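Local coordinates for protein branched-chain alpha-ketoacid decarboxylase (Lactococcus lactis, PDB 2VBF) that binds thiamine diphosphate and magnesium and probably decarboxylates branched-chain and aromatic alpha-keto acids to aldehydes, at residues 50-53 / 54-57; 287-290 / 291-295; 331-335 / 336-340; 496-500 / 501-505. All blocks are in the same frame, centred on the assembly; numbering follows the deposited sequence.

Contact 1 of 4, residues 50-53 / 54-57; sequences YNLQ and FLDQ
Q53, L55 and F54 carry most of the burial in this first turn of helix 52-60. The clearest evidence for the helical turn is L55 N, which donates to N51 O at 2.9 Å. This bond lies in the carbonyl plane, with an N-H...O angle of 158°. It brings the L55 side chain alongside that of N51, both pointing the same way, and L55 CD1 rests 3.7 Å from N51 OD1. That oxygen is taken up by G48 N, so it meets the methyl group as a neighbour already held by the preceding loop. L55 CD1 also touches L52 CD2 at 4.2 Å, the apolar contact between the two leucines, and so lies near both N51 OD1 and L52 CD2.

Q53 meets the next turn through its carbonyl oxygen and CB. Its carbonyl oxygen receives a weak bond from Q57 N at 3.5 Å and has D56 CB 3.3 Å away; Q53 was modelled in two conformers, so the place of its amide is uncertain. F54 sends its ring out of the turn, because CG stands opposite the backbone N (chi1 178°). D56 N donates to L52 O at 3.0 Å, while the D56 carboxylate reaches H489, Q493 and Y495 of the second subunit.

The turn belongs to the beta-alpha-beta unit formed by strand 42-45, helix 52-60 and strand 65-68 in the N-terminal cofactor-binding domain. F54 touches L92 of strand 89-94 and L31 and L32 of helix 27-37, and N51 and L55 also lie against L92.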
loop_
_atom_site.group_PDB
_atom_site.type_symbol
_atom_site.label_atom_id
_atom_site.label_comp_id
_atom_site.label_asym_id
_atom_site.label_seq_id
_atom_site.Cartn_x
_atom_site.Cartn_y
_atom_site.Cartn_z
ATOM N N TYR A 50 -14.294 -11.789 -4.395
ATOM C CA TYR A 50 -13.686 -12.546 -5.494
ATOM C C TYR A 50 -12.752 -13.672 -5.016
ATOM O O TYR A 50 -12.196 -14.397 -5.855
ATOM C CB TYR A 50 -12.904 -11.601 -6.422
ATOM C CG TYR A 50 -13.715 -10.483 -7.066
ATOM C CD1 TYR A 50 -15.013 -10.698 -7.516
ATOM C CD2 TYR A 50 -13.167 -9.203 -7.249
ATOM C CE1 TYR A 50 -15.745 -9.680 -8.131
ATOM C CE2 TYR A 50 -13.894 -8.189 -7.834
ATOM C CZ TYR A 50 -15.185 -8.429 -8.282
ATOM O OH TYR A 50 -15.902 -7.417 -8.895
ATOM N N ASN A 51 -12.546 -13.834 -3.708
ATOM C CA ASN A 51 -11.726 -14.954 -3.223
ATOM C C ASN A 51 -12.306 -15.800 -2.078
ATOM O O ASN A 51 -11.612 -16.665 -1.555
ATOM C CB ASN A 51 -10.293 -14.490 -2.906
ATOM C CG ASN A 51 -10.198 -13.604 -1.685
ATOM O OD1 ASN A 51 -10.992 -13.723 -0.753
ATOM N ND2 ASN A 51 -9.173 -12.745 -1.654
ATOM N N LEU A 52 -13.566 -15.558 -1.701
ATOM C CA LEU A 52 -14.122 -16.203 -0.507
ATOM C C LEU A 52 -14.297 -17.712 -0.668
ATOM O O LEU A 52 -14.048 -18.452 0.272
ATOM C CB LEU A 52 -15.444 -15.554 -0.091
ATOM C CG LEU A 52 -15.365 -14.075 0.309
ATOM C CD1 LEU A 52 -16.746 -13.569 0.735
ATOM C CD2 LEU A 52 -14.339 -13.795 1.407
ATOM N N GLN A 53 -14.698 -18.163 -1.857
ATOM C CA GLN A 53 -14.898 -19.591 -2.112
ATOM C C GLN A 53 -13.557 -20.341 -2.001
ATOM O O GLN A 53 -13.478 -21.412 -1.400
ATOM C CB GLN A 53 -15.550 -19.801 -3.487
ATOM C CG GLN A 53 -17.048 -19.424 -3.587
ATOM C CD GLN A 53 -17.302 -17.919 -3.600
ATOM O OE1 GLN A 53 -16.764 -17.187 -2.773
ATOM N NE2 GLN A 53 -18.125 -17.455 -4.535
ATOM N N PHE A 54 -12.499 -19.771 -2.577
ATOM C CA PHE A 54 -11.168 -20.346 -2.453
ATOM C C PHE A 54 -10.713 -20.300 -0.991
ATOM O O PHE A 54 -10.099 -21.239 -0.505
ATOM C CB PHE A 54 -10.172 -19.626 -3.374
ATOM C CG PHE A 54 -8.754 -20.136 -3.266
ATOM C CD1 PHE A 54 -8.449 -21.467 -3.534
ATOM C CD2 PHE A 54 -7.719 -19.282 -2.899
ATOM C CE1 PHE A 54 -7.156 -21.930 -3.428
ATOM C CE2 PHE A 54 -6.430 -19.739 -2.793
ATOM C CZ PHE A 54 -6.134 -21.063 -3.057
ATOM N N LEU A 55 -11.016 -19.205 -0.290
ATOM C CA LEU A 55 -10.726 -19.107 1.146
ATOM C C LEU A 55 -11.325 -20.270 1.939
ATOM O O LEU A 55 -10.649 -20.838 2.804
ATOM C CB LEU A 55 -11.188 -17.766 1.741
ATOM C CG LEU A 55 -10.071 -16.781 2.067
ATOM C CD1 LEU A 55 -10.658 -15.428 2.465
ATOM C CD2 LEU A 55 -9.157 -17.328 3.143
ATOM N N ASP A 56 -12.560 -20.649 1.617
ATOM C CA ASP A 56 -13.200 -21.787 2.285
ATOM C C ASP A 56 -12.301 -23.013 2.174
ATOM O O ASP A 56 -12.176 -23.779 3.120
ATOM C CB ASP A 56 -14.551 -22.114 1.652
ATOM C CG ASP A 56 -15.612 -21.066 1.934
ATOM O OD1 ASP A 56 -15.513 -20.338 2.944
ATOM O OD2 ASP A 56 -16.562 -20.991 1.131
ATOM N N GLN A 57 -11.681 -23.187 1.006
ATOM C CA GLN A 57 -10.810 -24.346 0.762
ATOM C C GLN A 57 -9.559 -24.301 1.611
ATOM O O GLN A 57 -9.086 -25.342 2.083
ATOM C CB GLN A 57 -10.458 -24.458 -0.730
ATOM C CG GLN A 57 -11.689 -24.611 -1.606
ATOM C CD GLN A 57 -11.369 -24.707 -3.080
ATOM O OE1 GLN A 57 -10.894 -23.745 -3.686
ATOM N NE2 GLN A 57 -11.680 -25.849 -3.683
#

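Contact 2 of 4, residues 287-290 / 291-295; sequences ISLK and NFVES
L289 and V293 form the close-packed side of helix 287-295, an alpha-helix of the central domain that immediately precedes strand 298-302 of the domain's mixed sheet. Their side chains run side by side in the same direction, and L289 CD2 meets V293 CG2 at 3.8 Å. V293 N also bonds to L289 O at 3.0 Å with an almost linear N-H...O angle of 177°, so one i to i+4 pair is joined through both backbone and methyl groups. Both residues are buried. L289 extends to L277 of strand 276-279, V293 to L318, and F292 adds its ring to the same interior side, where it touches L277 and P258 and makes a cation-pi contact with K230.

The solvent side is held less closely. I287 and N291 are exposed, and their side chains meet at a slant, with I287 CG1 3.8 Å from N291 ND2. The backbone beneath them is regular nonetheless: N291 N donates to I287 O at 2.9 Å. K290 and E294 touch through the aliphatic part of the lysine, K290 CG lying 3.5 Å from E294 OE2. Their charged groups do not meet, since K290 NZ and E294 OE1 are 4.8 Å apart; the lysine chain bends at chi3 (93°), and E294 OE2 bonds instead to the hydroxyl of Y280. Further along, S295 OG turns back and donates to N291 O at 2.7 Å, tilted 22° from the carbonyl plane, while K230 NZ bonds to the same hydroxyl oxygen.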
loop_
_atom_site.group_PDB
_atom_site.type_symbol
_atom_site.label_atom_id
_atom_site.label_comp_id
_atom_site.label_asym_id
_atom_site.label_seq_id
_atom_site.Cartn_x
_atom_site.Cartn_y
_atom_site.Cartn_z
ATOM N N ILE A 287 38.749 -1.789 9.429
ATOM C CA ILE A 287 40.008 -1.696 8.672
ATOM C C ILE A 287 40.693 -3.054 8.402
ATOM O O ILE A 287 41.079 -3.337 7.259
ATOM C CB ILE A 287 40.992 -0.662 9.324
ATOM C CG1 ILE A 287 42.190 -0.383 8.422
ATOM C CG2 ILE A 287 41.420 -1.095 10.723
ATOM C CD1 ILE A 287 41.822 0.338 7.159
ATOM N N SER A 288 40.833 -3.904 9.421
ATOM C CA SER A 288 41.466 -5.214 9.182
ATOM C C SER A 288 40.663 -6.064 8.193
ATOM O O SER A 288 41.246 -6.740 7.353
ATOM C CB SER A 288 41.726 -5.985 10.476
ATOM O OG SER A 288 40.536 -6.490 11.049
ATOM N N LEU A 289 39.330 -6.026 8.294
ATOM C CA LEU A 289 38.469 -6.738 7.343
ATOM C C LEU A 289 38.642 -6.213 5.912
ATOM O O LEU A 289 38.846 -6.982 4.974
ATOM C CB LEU A 289 37.001 -6.631 7.782
ATOM C CG LEU A 289 36.011 -7.478 6.978
ATOM C CD1 LEU A 289 34.800 -7.867 7.816
ATOM C CD2 LEU A 289 35.584 -6.748 5.731
ATOM N N LYS A 290 38.552 -4.896 5.766
ATOM C CA LYS A 290 38.770 -4.222 4.492
ATOM C C LYS A 290 40.090 -4.639 3.846
ATOM O O LYS A 290 40.132 -5.059 2.702
ATOM C CB LYS A 290 38.776 -2.718 4.717
ATOM C CG LYS A 290 38.701 -1.920 3.451
ATOM C CD LYS A 290 38.263 -0.497 3.756
ATOM C CE LYS A 290 39.417 0.464 3.963
ATOM N NZ LYS A 290 40.675 -0.162 4.417
ATOM N N ASN A 291 41.167 -4.552 4.608
ATOM C CA ASN A 291 42.477 -4.921 4.100
ATOM C C ASN A 291 42.578 -6.386 3.666
ATOM O O ASN A 291 43.228 -6.690 2.665
ATOM C CB ASN A 291 43.540 -4.641 5.159
ATOM C CG ASN A 291 43.741 -3.154 5.419
ATOM O OD1 ASN A 291 43.345 -2.299 4.613
ATOM N ND2 ASN A 291 44.366 -2.841 6.551
ATOM N N PHE A 292 41.933 -7.279 4.418
ATOM C CA PHE A 292 41.973 -8.702 4.140
ATOM C C PHE A 292 41.256 -8.987 2.825
ATOM O O PHE A 292 41.825 -9.588 1.901
ATOM C CB PHE A 292 41.323 -9.497 5.287
ATOM C CG PHE A 292 41.598 -10.980 5.230
ATOM C CD1 PHE A 292 42.517 -11.560 6.094
ATOM C CD2 PHE A 292 40.934 -11.798 4.320
ATOM C CE1 PHE A 292 42.780 -12.920 6.047
ATOM C CE2 PHE A 292 41.207 -13.161 4.252
ATOM C CZ PHE A 292 42.134 -13.726 5.128
ATOM N N VAL A 293 40.001 -8.547 2.743
ATOM C CA VAL A 293 39.183 -8.777 1.551
ATOM C C VAL A 293 39.840 -8.218 0.294
ATOM O O VAL A 293 39.895 -8.893 -0.721
ATOM C CB VAL A 293 37.773 -8.169 1.686
ATOM C CG1 VAL A 293 36.984 -8.337 0.359
ATOM C CG2 VAL A 293 37.031 -8.812 2.850
ATOM N N GLU A 294 40.352 -6.995 0.384
ATOM C CA GLU A 294 40.898 -6.276 -0.771
ATOM C C GLU A 294 42.335 -6.679 -1.145
ATOM O O GLU A 294 42.847 -6.268 -2.198
ATOM C CB GLU A 294 40.786 -4.764 -0.530
ATOM C CG GLU A 294 39.327 -4.324 -0.341
ATOM C CD GLU A 294 39.144 -2.843 -0.067
ATOM O OE1 GLU A 294 40.155 -2.108 0.059
ATOM O OE2 GLU A 294 37.973 -2.416 0.017
ATOM N N SER A 295 42.984 -7.467 -0.288
ATOM C CA SER A 295 44.295 -8.067 -0.603
ATOM C C SER A 295 44.229 -9.573 -0.948
ATOM O O SER A 295 45.252 -10.178 -1.309
ATOM C CB SER A 295 45.265 -7.844 0.560
ATOM O OG SER A 295 44.903 -8.595 1.703
#

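Contact 3 of 4, residues 331-335 / 336-340; sequences GIIFN and KVVED
G331 and V338 face each other as a hydrogen-bonded antiparallel pair, each supplying an N-H and a carbonyl to the other. G331 N reaches V338 O at 2.9 Å with an N-H...O angle of 172°, and the return bond from V338 N to G331 O has the same length. Nearer the turn, I333 N donates to K336 O, also at 2.9 Å. The bond that closes the hairpin differs in its approach: K336 N lies 3.0 Å from I333 O but stands above the carbonyl plane, 64° out of it. It closes the type I' turn I333-K336, in which F334 and N335 both have positive phi; such two-residue turns are a classic connection in tight beta hairpins.

Between these bonds I332 and V337 form a non-hydrogen-bonded pair, flanked by two CA-H...O contacts to the neighbouring carbonyls. I332 CA lies 3.4 Å from K336 O, and V337 CA lies 3.5 Å from G331 O.

Apolar contact supplies the third kind of interaction. The I332 and V337 side chains stand side by side on one face of the hairpin, where they touch through I332 CD1 and V337 CG2. I333 and V338 share the other face and cross at roughly a right angle.

Strand 331-333 continues the mixed sheet of the central domain by running antiparallel to strand 323-326, where backbone bonds pair I332 with S325 and F334 with M323. Strand 336-338 lies outermost, and helix 212-227 packs on I333 and V338 through K220 and I217.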
loop_
_atom_site.group_PDB
_atom_site.type_symbol
_atom_site.label_atom_id
_atom_site.label_comp_id
_atom_site.label_asym_id
_atom_site.label_seq_id
_atom_site.Cartn_x
_atom_site.Cartn_y
_atom_site.Cartn_z
ATOM N N GLY A 331 27.290 -16.130 -14.276
ATOM C CA GLY A 331 28.551 -16.291 -13.570
ATOM C C GLY A 331 29.611 -15.538 -14.345
ATOM O O GLY A 331 29.454 -15.314 -15.550
ATOM N N ILE A 332 30.666 -15.114 -13.652
ATOM C CA ILE A 332 31.806 -14.451 -14.279
ATOM C C ILE A 332 33.054 -15.168 -13.775
ATOM O O ILE A 332 33.382 -15.081 -12.588
ATOM C CB ILE A 332 31.918 -12.944 -13.938
ATOM C CG1 ILE A 332 30.568 -12.225 -14.033
ATOM C CG2 ILE A 332 32.942 -12.261 -14.858
ATOM C CD1 ILE A 332 30.074 -12.019 -15.406
ATOM N N ILE A 333 33.714 -15.893 -14.677
ATOM C CA ILE A 333 34.877 -16.718 -14.341
ATOM C C ILE A 333 36.101 -15.974 -14.846
ATOM O O ILE A 333 36.431 -16.041 -16.032
ATOM C CB ILE A 333 34.825 -18.120 -14.997
ATOM C CG1 ILE A 333 33.476 -18.800 -14.757
ATOM C CG2 ILE A 333 35.947 -19.003 -14.474
ATOM C CD1 ILE A 333 32.417 -18.360 -15.710
ATOM N N PHE A 334 36.758 -15.238 -13.955
ATOM C CA PHE A 334 37.903 -14.418 -14.343
ATOM C C PHE A 334 37.585 -13.639 -15.624
ATOM O O PHE A 334 38.299 -13.742 -16.631
ATOM C CB PHE A 334 39.155 -15.292 -14.501
ATOM C CG PHE A 334 39.486 -16.083 -13.270
ATOM C CD1 PHE A 334 39.775 -15.431 -12.082
ATOM C CD2 PHE A 334 39.487 -17.475 -13.285
ATOM C CE1 PHE A 334 40.075 -16.147 -10.925
ATOM C CE2 PHE A 334 39.776 -18.194 -12.135
ATOM C CZ PHE A 334 40.073 -17.526 -10.951
ATOM N N ASN A 335 36.479 -12.895 -15.573
ATOM C CA ASN A 335 36.016 -11.990 -16.642
ATOM C C ASN A 335 35.250 -12.634 -17.784
ATOM O O ASN A 335 34.672 -11.915 -18.583
ATOM C CB ASN A 335 37.162 -11.181 -17.271
ATOM C CG ASN A 335 37.933 -10.372 -16.249
ATOM O OD1 ASN A 335 37.352 -9.573 -15.512
ATOM N ND2 ASN A 335 39.247 -10.581 -16.195
ATOM N N LYS A 336 35.217 -13.963 -17.845
ATOM C CA LYS A 336 34.444 -14.662 -18.870
ATOM C C LYS A 336 33.017 -14.843 -18.360
ATOM O O LYS A 336 32.793 -15.558 -17.388
ATOM C CB LYS A 336 35.058 -16.029 -19.184
ATOM C CG LYS A 336 34.369 -16.784 -20.331
ATOM C CD LYS A 336 34.422 -18.302 -20.131
ATOM C CE LYS A 336 33.607 -19.031 -21.190
ATOM N NZ LYS A 336 33.218 -20.401 -20.760
ATOM N N VAL A 337 32.057 -14.201 -19.025
ATOM C CA VAL A 337 30.653 -14.300 -18.628
ATOM C C VAL A 337 30.081 -15.624 -19.112
ATOM O O VAL A 337 30.281 -16.011 -20.270
ATOM C CB VAL A 337 29.796 -13.142 -19.191
ATOM C CG1 VAL A 337 28.331 -13.310 -18.783
ATOM C CG2 VAL A 337 30.325 -11.802 -18.725
ATOM N N VAL A 338 29.384 -16.321 -18.220
ATOM C CA VAL A 338 28.689 -17.562 -18.559
ATOM C C VAL A 338 27.254 -17.488 -18.052
ATOM O O VAL A 338 26.974 -16.843 -17.034
ATOM C CB VAL A 338 29.391 -18.803 -17.964
ATOM C CG1 VAL A 338 30.806 -18.925 -18.502
ATOM C CG2 VAL A 338 29.415 -18.742 -16.444
ATOM N N GLU A 339 26.345 -18.130 -18.780
ATOM C CA GLU A 339 24.936 -18.184 -18.388
ATOM C C GLU A 339 24.380 -19.618 -18.305
ATOM O O GLU A 339 23.349 -19.841 -17.676
ATOM C CB GLU A 339 24.095 -17.348 -19.359
ATOM C CG GLU A 339 24.461 -15.855 -19.393
ATOM C CD GLU A 339 23.517 -15.022 -20.262
ATOM O OE1 GLU A 339 22.685 -15.606 -20.992
ATOM O OE2 GLU A 339 23.608 -13.778 -20.220
ATOM N N ASP A 340 25.073 -20.579 -18.916
ATOM C CA ASP A 340 24.560 -21.948 -19.060
ATOM C C ASP A 340 24.858 -22.849 -17.854
ATOM O O ASP A 340 25.500 -23.892 -17.978
ATOM C CB ASP A 340 25.073 -22.581 -20.371
ATOM C CG ASP A 340 26.603 -22.675 -20.441
ATOM O OD1 ASP A 340 27.299 -21.804 -19.866
ATOM O OD2 ASP A 340 27.103 -23.623 -21.091
#

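Contact 4 of 4, residues 496-500 / 501-505; sequences NDIPM and WNYSK
M500 overlaps the Y503 ring obliquely, its CG 4.1 Å from Y503 CE2. The methionine CG stands opposite its backbone N (chi1 -167°), which directs the chain along the following residues and places CG 3.5 Å from W501 O. That same carbonyl oxygen sits 3.2 Å above one face of the Y503 ring, offset toward its rim. Thus M500 and the W501 carbonyl together line the ring, although no clear hydrogen bond crosses between 496-500 and 501-505.

At the far end of the tyrosine, the hydroxyl lies against the other half of the extended loop. Y503 OH is 4.0 Å from I498 CD1, whose side chain slants across it, and 3.7 Å from P499 O. The polar link here is made by Q456 of helix 452-458: its NE2 bonds to both P499 O and Y503 OH, fixing the two at one amide. The W501 ring comes back toward the preceding backbone, W501 CD1 lying obliquely 3.6 Å from P499 O. Its indole meets F510 of the second subunit with the ring planes about 35° apart, while N502 makes backbone bonds and a weak side-chain bond across the same interface.

I498 and Y503 both touch D452, a magnesium ligand; the I498 side chain is also about 5 Å from bound thiamine diphosphate and about 6 Å from the metal. The loop thereby packs against the diphosphate-magnesium site built on the GDG...NN motif of thiamine diphosphate enzymes, where D452, N479 and G481 supply the metal ligands.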
loop_
_atom_site.group_PDB
_atom_site.type_symbol
_atom_site.label_atom_id
_atom_site.label_comp_id
_atom_site.label_asym_id
_atom_site.label_seq_id
_atom_site.Cartn_x
_atom_site.Cartn_y
_atom_site.Cartn_z
ATOM N N ASN A 496 10.817 16.027 8.587
ATOM C CA ASN A 496 11.476 14.901 9.262
ATOM C C ASN A 496 10.858 14.616 10.624
ATOM O O ASN A 496 11.200 13.632 11.291
ATOM C CB ASN A 496 12.993 15.125 9.332
ATOM C CG ASN A 496 13.677 14.811 8.012
ATOM O OD1 ASN A 496 13.201 13.958 7.248
ATOM N ND2 ASN A 496 14.787 15.489 7.725
ATOM N N ASP A 497 9.920 15.479 11.015
ATOM C CA ASP A 497 9.107 15.268 12.204
ATOM C C ASP A 497 7.893 14.393 11.882
ATOM O O ASP A 497 7.340 14.469 10.777
ATOM C CB ASP A 497 8.616 16.605 12.773
ATOM C CG ASP A 497 9.731 17.455 13.334
ATOM O OD1 ASP A 497 10.595 16.913 14.060
ATOM O OD2 ASP A 497 9.716 18.677 13.082
ATOM N N ILE A 498 7.474 13.589 12.854
ATOM C CA ILE A 498 6.241 12.804 12.780
ATOM C C ILE A 498 5.410 13.008 14.044
ATOM O O ILE A 498 5.952 13.402 15.089
ATOM C CB ILE A 498 6.534 11.294 12.610
ATOM C CG1 ILE A 498 7.182 10.706 13.881
ATOM C CG2 ILE A 498 7.412 11.076 11.380
ATOM C CD1 ILE A 498 7.715 9.272 13.729
ATOM N N PRO A 499 4.102 12.752 13.969
ATOM C CA PRO A 499 3.288 12.812 15.190
ATOM C C PRO A 499 3.772 11.770 16.207
ATOM O O PRO A 499 3.989 10.616 15.832
ATOM C CB PRO A 499 1.867 12.516 14.678
ATOM C CG PRO A 499 1.918 12.769 13.208
ATOM C CD PRO A 499 3.285 12.384 12.799
ATOM N N MET A 500 4.005 12.154 17.466
ATOM C CA MET A 500 4.488 11.167 18.432
ATOM C C MET A 500 3.326 10.402 19.058
ATOM O O MET A 500 2.478 10.962 19.768
ATOM C CB MET A 500 5.391 11.761 19.534
ATOM C CG MET A 500 6.145 10.647 20.351
ATOM S SD MET A 500 7.228 11.304 21.626
ATOM C CE MET A 500 8.523 11.959 20.577
ATOM N N TRP A 501 3.298 9.111 18.792
ATOM C CA TRP A 501 2.373 8.216 19.457
ATOM C C TRP A 501 2.937 7.774 20.807
ATOM O O TRP A 501 4.137 7.884 21.059
ATOM C CB TRP A 501 2.119 6.973 18.615
ATOM C CG TRP A 501 1.643 7.218 17.227
ATOM C CD1 TRP A 501 1.228 8.398 16.685
ATOM C CD2 TRP A 501 1.515 6.233 16.205
ATOM N NE1 TRP A 501 0.852 8.207 15.372
ATOM C CE2 TRP A 501 1.023 6.885 15.055
ATOM C CE3 TRP A 501 1.779 4.863 16.150
ATOM C CZ2 TRP A 501 0.780 6.205 13.853
ATOM C CZ3 TRP A 501 1.535 4.188 14.957
ATOM C CH2 TRP A 501 1.042 4.865 13.827
ATOM N N ASN A 502 2.055 7.252 21.653
ATOM C CA ASN A 502 2.453 6.559 22.880
ATOM C C ASN A 502 2.710 5.097 22.553
ATOM O O ASN A 502 1.857 4.239 22.774
ATOM C CB ASN A 502 1.372 6.725 23.955
ATOM C CG ASN A 502 1.145 8.182 24.318
ATOM O OD1 ASN A 502 2.087 8.896 24.665
ATOM N ND2 ASN A 502 -0.093 8.636 24.217
ATOM N N TYR A 503 3.903 4.836 22.016
ATOM C CA TYR A 503 4.231 3.532 21.398
ATOM C C TYR A 503 4.043 2.368 22.364
ATOM O O TYR A 503 3.538 1.336 21.979
ATOM C CB TYR A 503 5.650 3.551 20.803
ATOM C CG TYR A 503 5.781 4.634 19.753
ATOM C CD1 TYR A 503 5.153 4.502 18.517
ATOM C CD2 TYR A 503 6.481 5.800 20.014
ATOM C CE1 TYR A 503 5.231 5.517 17.559
ATOM C CE2 TYR A 503 6.568 6.813 19.081
ATOM C CZ TYR A 503 5.928 6.669 17.842
ATOM O OH TYR A 503 6.002 7.688 16.922
ATOM N N SER A 504 4.418 2.553 23.630
ATOM C CA SER A 504 4.335 1.465 24.609
ATOM C C SER A 504 2.889 1.022 24.906
ATOM O O SER A 504 2.655 -0.102 25.371
ATOM C CB SER A 504 5.059 1.851 25.908
ATOM O OG SER A 504 4.306 2.795 26.645
ATOM N N LYS A 505 1.926 1.895 24.613
ATOM C CA LYS A 505 0.517 1.630 24.877
ATOM C C LYS A 505 -0.227 1.003 23.693
ATOM O O LYS A 505 -1.409 0.673 23.807
ATOM C CB LYS A 505 -0.177 2.930 25.299
ATOM C CG LYS A 505 0.449 3.630 26.502
ATOM C CD LYS A 505 0.600 2.724 27.717
ATOM C CE LYS A 505 1.269 3.480 28.862
ATOM N NZ LYS A 505 1.402 2.637 30.087
#

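From the N terminus, the four contacts follow in series; none nests within or crosses another, because each joins adjoining residues. Contact 1 closes the opening turn of a helix in the N-terminal domain, and contact 2 closes helical turns in the central domain. Contact 3 closes a hairpin at an edge of that domain's sheet; its centre is about 25 Å from that of contact 2, with nearest atoms about 12 Å apart. Contact 4 closes no backbone loop; side chains meet along an extended segment of the C-terminal domain beside the metal site. Contacts 1 and 4, centres about 38 Å apart, both touch the second subunit, placing the N-terminal and C-terminal domains at the dimer interface.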